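Local structure of Lactamase_B domain-containing protein (Bacillus lehensis G1, 7EV5) at residues 55-60 and 93-98; 5-8 and 13-16. The protein is a dizinc MBL-fold protein, probably a hydrolase, of dual activity, resembling both B3 metallo-beta-lactamases and glyoxalase II. One frame throughout, in Å; residues are numbered along the deposited sequence.

Contact 1 (55-60 and 93-98). With ZN (zinc ion), chain C; ZN (zinc ion), chain B.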
loop_
_atom_site.group_PDB
_atom_site.type_symbol
_atom_site.label_atom_id
_atom_site.label_comp_id
_atom_site.label_asym_id
_atom_site.label_seq_id
_atom_site.Cartn_x
_atom_site.Cartn_y
_atom_site.Cartn_z
ATOM N N ALA A 55 -4.231 5.827 -2.948
ATOM C CA ALA A 55 -4.279 7.138 -2.316
ATOM C C ALA A 55 -5.554 7.382 -1.526
ATOM O O ALA A 55 -5.909 8.539 -1.274
ATOM C CB ALA A 55 -4.033 8.257 -3.327
ATOM N N HIS A 56 -6.240 6.326 -1.103
ATOM C CA HIS A 56 -7.309 6.531 -0.134
ATOM C C HIS A 56 -6.749 7.188 1.121
ATOM O O HIS A 56 -5.600 6.957 1.516
ATOM C CB HIS A 56 -7.968 5.202 0.240
ATOM C CG HIS A 56 -8.993 4.747 -0.743
ATOM N ND1 HIS A 56 -9.308 3.419 -0.919
ATOM C CD2 HIS A 56 -9.783 5.438 -1.597
ATOM C CE1 HIS A 56 -10.252 3.308 -1.834
ATOM N NE2 HIS A 56 -10.553 4.517 -2.267
ATOM N N PHE A 57 -7.594 8.008 1.755
ATOM C CA PHE A 57 -7.155 8.832 2.885
ATOM C C PHE A 57 -6.478 8.010 3.983
ATOM O O PHE A 57 -5.554 8.496 4.649
ATOM C CB PHE A 57 -8.350 9.608 3.460
ATOM C CG PHE A 57 -9.314 8.743 4.238
ATOM C CD1 PHE A 57 -9.224 8.633 5.626
ATOM C CD2 PHE A 57 -10.300 8.023 3.576
ATOM C CE1 PHE A 57 -10.107 7.828 6.329
ATOM C CE2 PHE A 57 -11.186 7.213 4.274
ATOM C CZ PHE A 57 -11.088 7.111 5.655
ATOM N N ASP A 58 -6.949 6.785 4.225
ATOM C CA ASP A 58 -6.431 5.987 5.327
ATOM C C ASP A 58 -5.043 5.436 5.050
ATOM O O ASP A 58 -4.433 4.846 5.946
ATOM C CB ASP A 58 -7.422 4.869 5.700
ATOM C CG ASP A 58 -7.716 3.922 4.544
ATOM O OD1 ASP A 58 -8.176 4.409 3.483
ATOM O OD2 ASP A 58 -7.508 2.698 4.732
ATOM N N HIS A 59 -4.528 5.633 3.839
ATOM C CA HIS A 59 -3.182 5.214 3.480
ATOM C C HIS A 59 -2.206 6.369 3.335
ATOM O O HIS A 59 -1.017 6.118 3.095
ATOM C CB HIS A 59 -3.218 4.375 2.188
ATOM C CG HIS A 59 -4.029 3.126 2.334
ATOM N ND1 HIS A 59 -3.479 1.860 2.356
ATOM C CD2 HIS A 59 -5.355 2.963 2.537
ATOM C CE1 HIS A 59 -4.439 0.972 2.556
ATOM N NE2 HIS A 59 -5.586 1.617 2.683
ATOM N N ILE A 60 -2.653 7.621 3.490
ATOM C CA ILE A 60 -1.847 8.784 3.125
ATOM C C ILE A 60 -1.756 9.839 4.215
ATOM O O ILE A 60 -1.072 10.848 4.020
ATOM C CB ILE A 60 -2.316 9.440 1.813
ATOM C CG1 ILE A 60 -3.681 10.105 2.044
ATOM C CG2 ILE A 60 -2.334 8.416 0.681
ATOM C CD1 ILE A 60 -4.133 10.997 0.909
ATOM N N SER A 93 -13.569 13.137 2.949
ATOM C CA SER A 93 -14.775 13.925 3.196
ATOM C C SER A 93 -16.008 13.035 3.257
ATOM O O SER A 93 -16.816 13.135 4.188
ATOM C CB SER A 93 -14.945 14.986 2.108
ATOM O OG SER A 93 -13.899 15.935 2.158
ATOM N N ARG A 94 -16.154 12.139 2.285
ATOM C CA ARG A 94 -17.376 11.346 2.203
ATOM C C ARG A 94 -17.468 10.317 3.326
ATOM O O ARG A 94 -18.555 10.087 3.871
ATOM C CB ARG A 94 -17.445 10.651 0.855
ATOM C CG ARG A 94 -17.967 11.492 -0.286
ATOM C CD ARG A 94 -18.452 10.551 -1.356
ATOM N NE ARG A 94 -18.681 11.181 -2.644
ATOM C CZ ARG A 94 -19.729 10.888 -3.402
ATOM N NH1 ARG A 94 -20.627 10.028 -2.955
ATOM N NH2 ARG A 94 -19.888 11.467 -4.574
ATOM N N LEU A 95 -16.356 9.665 3.672
ATOM C CA LEU A 95 -16.411 8.559 4.612
ATOM C C LEU A 95 -16.216 8.992 6.052
ATOM O O LEU A 95 -16.623 8.257 6.956
ATOM C CB LEU A 95 -15.384 7.481 4.246
ATOM C CG LEU A 95 -15.652 6.725 2.944
ATOM C CD1 LEU A 95 -14.527 5.737 2.660
ATOM C CD2 LEU A 95 -17.009 6.012 2.979
ATOM N N THR A 96 -15.601 10.152 6.290
ATOM C CA THR A 96 -15.318 10.597 7.653
ATOM C C THR A 96 -15.837 11.988 7.982
ATOM O O THR A 96 -15.817 12.368 9.163
ATOM C CB THR A 96 -13.807 10.549 7.966
ATOM O OG1 THR A 96 -13.166 11.742 7.490
ATOM C CG2 THR A 96 -13.142 9.310 7.360
ATOM N N GLY A 97 -16.280 12.761 6.997
ATOM C CA GLY A 97 -16.777 14.089 7.253
ATOM C C GLY A 97 -15.714 15.130 7.492
ATOM O O GLY A 97 -16.045 16.256 7.883
ATOM N N ARG A 98 -14.444 14.793 7.292
ATOM C CA ARG A 98 -13.357 15.736 7.482
ATOM C C ARG A 98 -12.346 15.511 6.372
ATOM O O ARG A 98 -12.175 14.378 5.906
ATOM C CB ARG A 98 -12.650 15.513 8.828
ATOM C CG ARG A 98 -13.584 15.230 9.996
ATOM C CD ARG A 98 -12.805 15.139 11.290
ATOM N NE ARG A 98 -13.657 14.824 12.431
ATOM C CZ ARG A 98 -14.343 15.727 13.122
ATOM N NH1 ARG A 98 -14.293 17.008 12.772
ATOM N NH2 ARG A 98 -15.085 15.352 14.158
HETATM ZN ZN ZN C . -7.480 0.968 3.150
HETATM ZN ZN ZN B . -8.475 1.754 0.088
HETATM O O HOH W 1 -8.640 2.109 1.985
#
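With chi1 at 73°, Phe57 places CG between its backbone N and carbonyl carbon, and the ring swings out of the loop toward helix 93-96, where Thr96 and Leu95 receive it. Thr96 meets it from the opposite direction: its chi1 of 84° sets CG2 anti to the carbonyl carbon, and this methyl approaches the far end of the ring obliquely, 3.5 Å from Phe57 CZ. The Leu95 side chain, at about a right angle to that of Phe57, brings CD1 to the ring edge, 4.0 Å from Phe57 CE2. No hydrogen bond joins the segments; the hydroxyl of Thr96 turns back to the carbonyl of Ser92 in its own helix. Residues 55-59 carry most of the HxHxDH motif of the metallo-beta-lactamase fold, begun by His54; Phe57 is one of its variable positions and packs on the helix while its neighbours bind metal. His56 ND1 holds one zinc at 2.1 Å, alongside the histidines His54 and His131, and Asp150 also belongs to this site. The other zinc takes His59 NE2 at 2.1 Å and Asp58 OD2 at 2.3 Å, besides Asp150 and His191. A water bridges the two metals and donates a hydrogen bond to Asp58 OD1, 2.8 Å from the water oxygen. Second-shell bonds fix the orientation of the ligands Asp58 and His59: Thr12 OG1 is hydrogen-bonded to Asp58 OD2, and His59 ND1 to Asp28 OD2.

Contact 2 (5-8 and 13-16)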
loop_
_atom_site.group_PDB
_atom_site.type_symbol
_atom_site.label_atom_id
_atom_site.label_comp_id
_atom_site.label_asym_id
_atom_site.label_seq_id
_atom_site.Cartn_x
_atom_site.Cartn_y
_atom_site.Cartn_z
ATOM N N ILE A 5 2.767 -2.128 10.696
ATOM C CA ILE A 5 2.525 -1.054 11.661
ATOM C C ILE A 5 1.134 -0.476 11.432
ATOM O O ILE A 5 0.961 0.410 10.581
ATOM C CB ILE A 5 3.620 0.024 11.577
ATOM C CG1 ILE A 5 5.011 -0.614 11.719
ATOM C CG2 ILE A 5 3.406 1.089 12.646
ATOM C CD1 ILE A 5 6.178 0.352 11.616
ATOM N N PRO A 6 0.114 -0.937 12.159
ATOM C CA PRO A 6 -1.210 -0.320 12.027
ATOM C C PRO A 6 -1.180 1.095 12.579
ATOM O O PRO A 6 -0.583 1.349 13.627
ATOM C CB PRO A 6 -2.112 -1.223 12.881
ATOM C CG PRO A 6 -1.353 -2.488 13.058
ATOM C CD PRO A 6 0.096 -2.132 13.018
ATOM N N LEU A 7 -1.812 2.028 11.857
ATOM C CA LEU A 7 -1.728 3.442 12.196
ATOM C C LEU A 7 -3.072 4.134 12.028
ATOM O O LEU A 7 -3.822 3.842 11.095
ATOM C CB LEU A 7 -0.724 4.170 11.296
ATOM C CG LEU A 7 0.750 3.790 11.431
ATOM C CD1 LEU A 7 1.533 4.350 10.255
ATOM C CD2 LEU A 7 1.335 4.292 12.744
ATOM N N GLY A 8 -3.349 5.084 12.921
ATOM C CA GLY A 8 -4.524 5.914 12.824
ATOM C C GLY A 8 -5.763 5.237 13.369
ATOM O O GLY A 8 -5.757 4.049 13.702
ATOM N N ASN A 13 -2.689 -0.713 7.846
ATOM C CA ASN A 13 -1.323 -1.216 7.993
ATOM C C ASN A 13 -0.381 -0.417 7.103
ATOM O O ASN A 13 -0.438 -0.524 5.873
ATOM C CB ASN A 13 -1.251 -2.679 7.574
ATOM C CG ASN A 13 -2.041 -3.588 8.474
ATOM O OD1 ASN A 13 -1.986 -3.459 9.694
ATOM N ND2 ASN A 13 -2.769 -4.526 7.885
ATOM N N ALA A 14 0.495 0.372 7.713
ATOM C CA ALA A 14 1.716 0.745 7.020
ATOM C C ALA A 14 2.687 -0.420 7.103
ATOM O O ALA A 14 2.537 -1.327 7.923
ATOM C CB ALA A 14 2.361 1.962 7.688
ATOM N N TYR A 15 3.700 -0.395 6.249
ATOM C CA TYR A 15 4.769 -1.384 6.317
ATOM C C TYR A 15 6.106 -0.680 6.209
ATOM O O TYR A 15 6.254 0.276 5.445
ATOM C CB TYR A 15 4.657 -2.454 5.208
ATOM C CG TYR A 15 3.439 -3.299 5.413
ATOM C CD1 TYR A 15 3.464 -4.381 6.278
ATOM C CD2 TYR A 15 2.245 -2.987 4.786
ATOM C CE1 TYR A 15 2.339 -5.133 6.501
ATOM C CE2 TYR A 15 1.104 -3.729 5.017
ATOM C CZ TYR A 15 1.158 -4.814 5.867
ATOM O OH TYR A 15 0.030 -5.577 6.114
ATOM N N VAL A 16 7.083 -1.149 6.975
ATOM C CA VAL A 16 8.462 -0.730 6.780
ATOM C C VAL A 16 9.272 -1.962 6.422
ATOM O O VAL A 16 9.381 -2.895 7.228
ATOM C CB VAL A 16 9.051 -0.022 8.008
ATOM C CG1 VAL A 16 10.488 0.373 7.701
ATOM C CG2 VAL A 16 8.227 1.206 8.368
#
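Two neighbouring strands of an antiparallel beta hairpin meet here, residues 5-7 at the outer edge of a mixed sheet and residues 13-16 next to them, in the N-terminal part of the metallo-beta-lactamase fold. Ile5 and Ala14 form a hydrogen-bonded pair. Ile5 N donates to Ala14 O over 2.9 Å in a nearly straight bond (169°), whereas the return bond, from Ala14 N to Ile5 O, is of equal length but more bent. The next pair, Pro6 with Asn13, is non-hydrogen-bonded. The strand directions are 141° apart, some way from exactly antiparallel.

Ile5 and Ala14 project from one face of the sheet, where the apolar contacts gather. Ile5 carries CG1 anti to its carbonyl carbon (chi1 -54°), and its extended chain ends with CD1 3.9 Å from Val16 CG2. Helix 33-42 packs on this pair, Trp39 touching both side chains, Leu36 reaching Ile5 and Leu40 reaching Val16. Ala14 CB also receives the end of Leu7, with CD1 at 3.6 Å.

Pro6 and Asn13 project from the other face. The amide nitrogen of Asn13 donates to the backbone carbonyls of Gly192 and Ser189, tying the hairpin to the second sheet and to the segment that carries the zinc ligand His191. The carbonyl end of the same amide turns to the proline ring, with Asn13 OD1 3.6 Å from Pro6 CG.

How the contacts relate
Contact 1 lies at the dizinc site and contact 2 beside it. Contact 2 closes along the chain before contact 1 opens; their centres lie 16 Å apart, and their nearest atoms, about 5 Å apart, do not touch. Contact 1 contains three zinc ligands, whereas contact 2 contains none and comes near the site through Asn13, whose side chain is about 8 Å from a zinc ion, about 7 Å from that of His59 and about 5 Å from that of His191. Residues 55-60 bind both zincs, while the hairpin is near the one held by Asp58 and His59 without binding it. Helix 93-96 borders the site on the side of the other zinc, Leu95 being about 8 Å from His131, side chain to side chain.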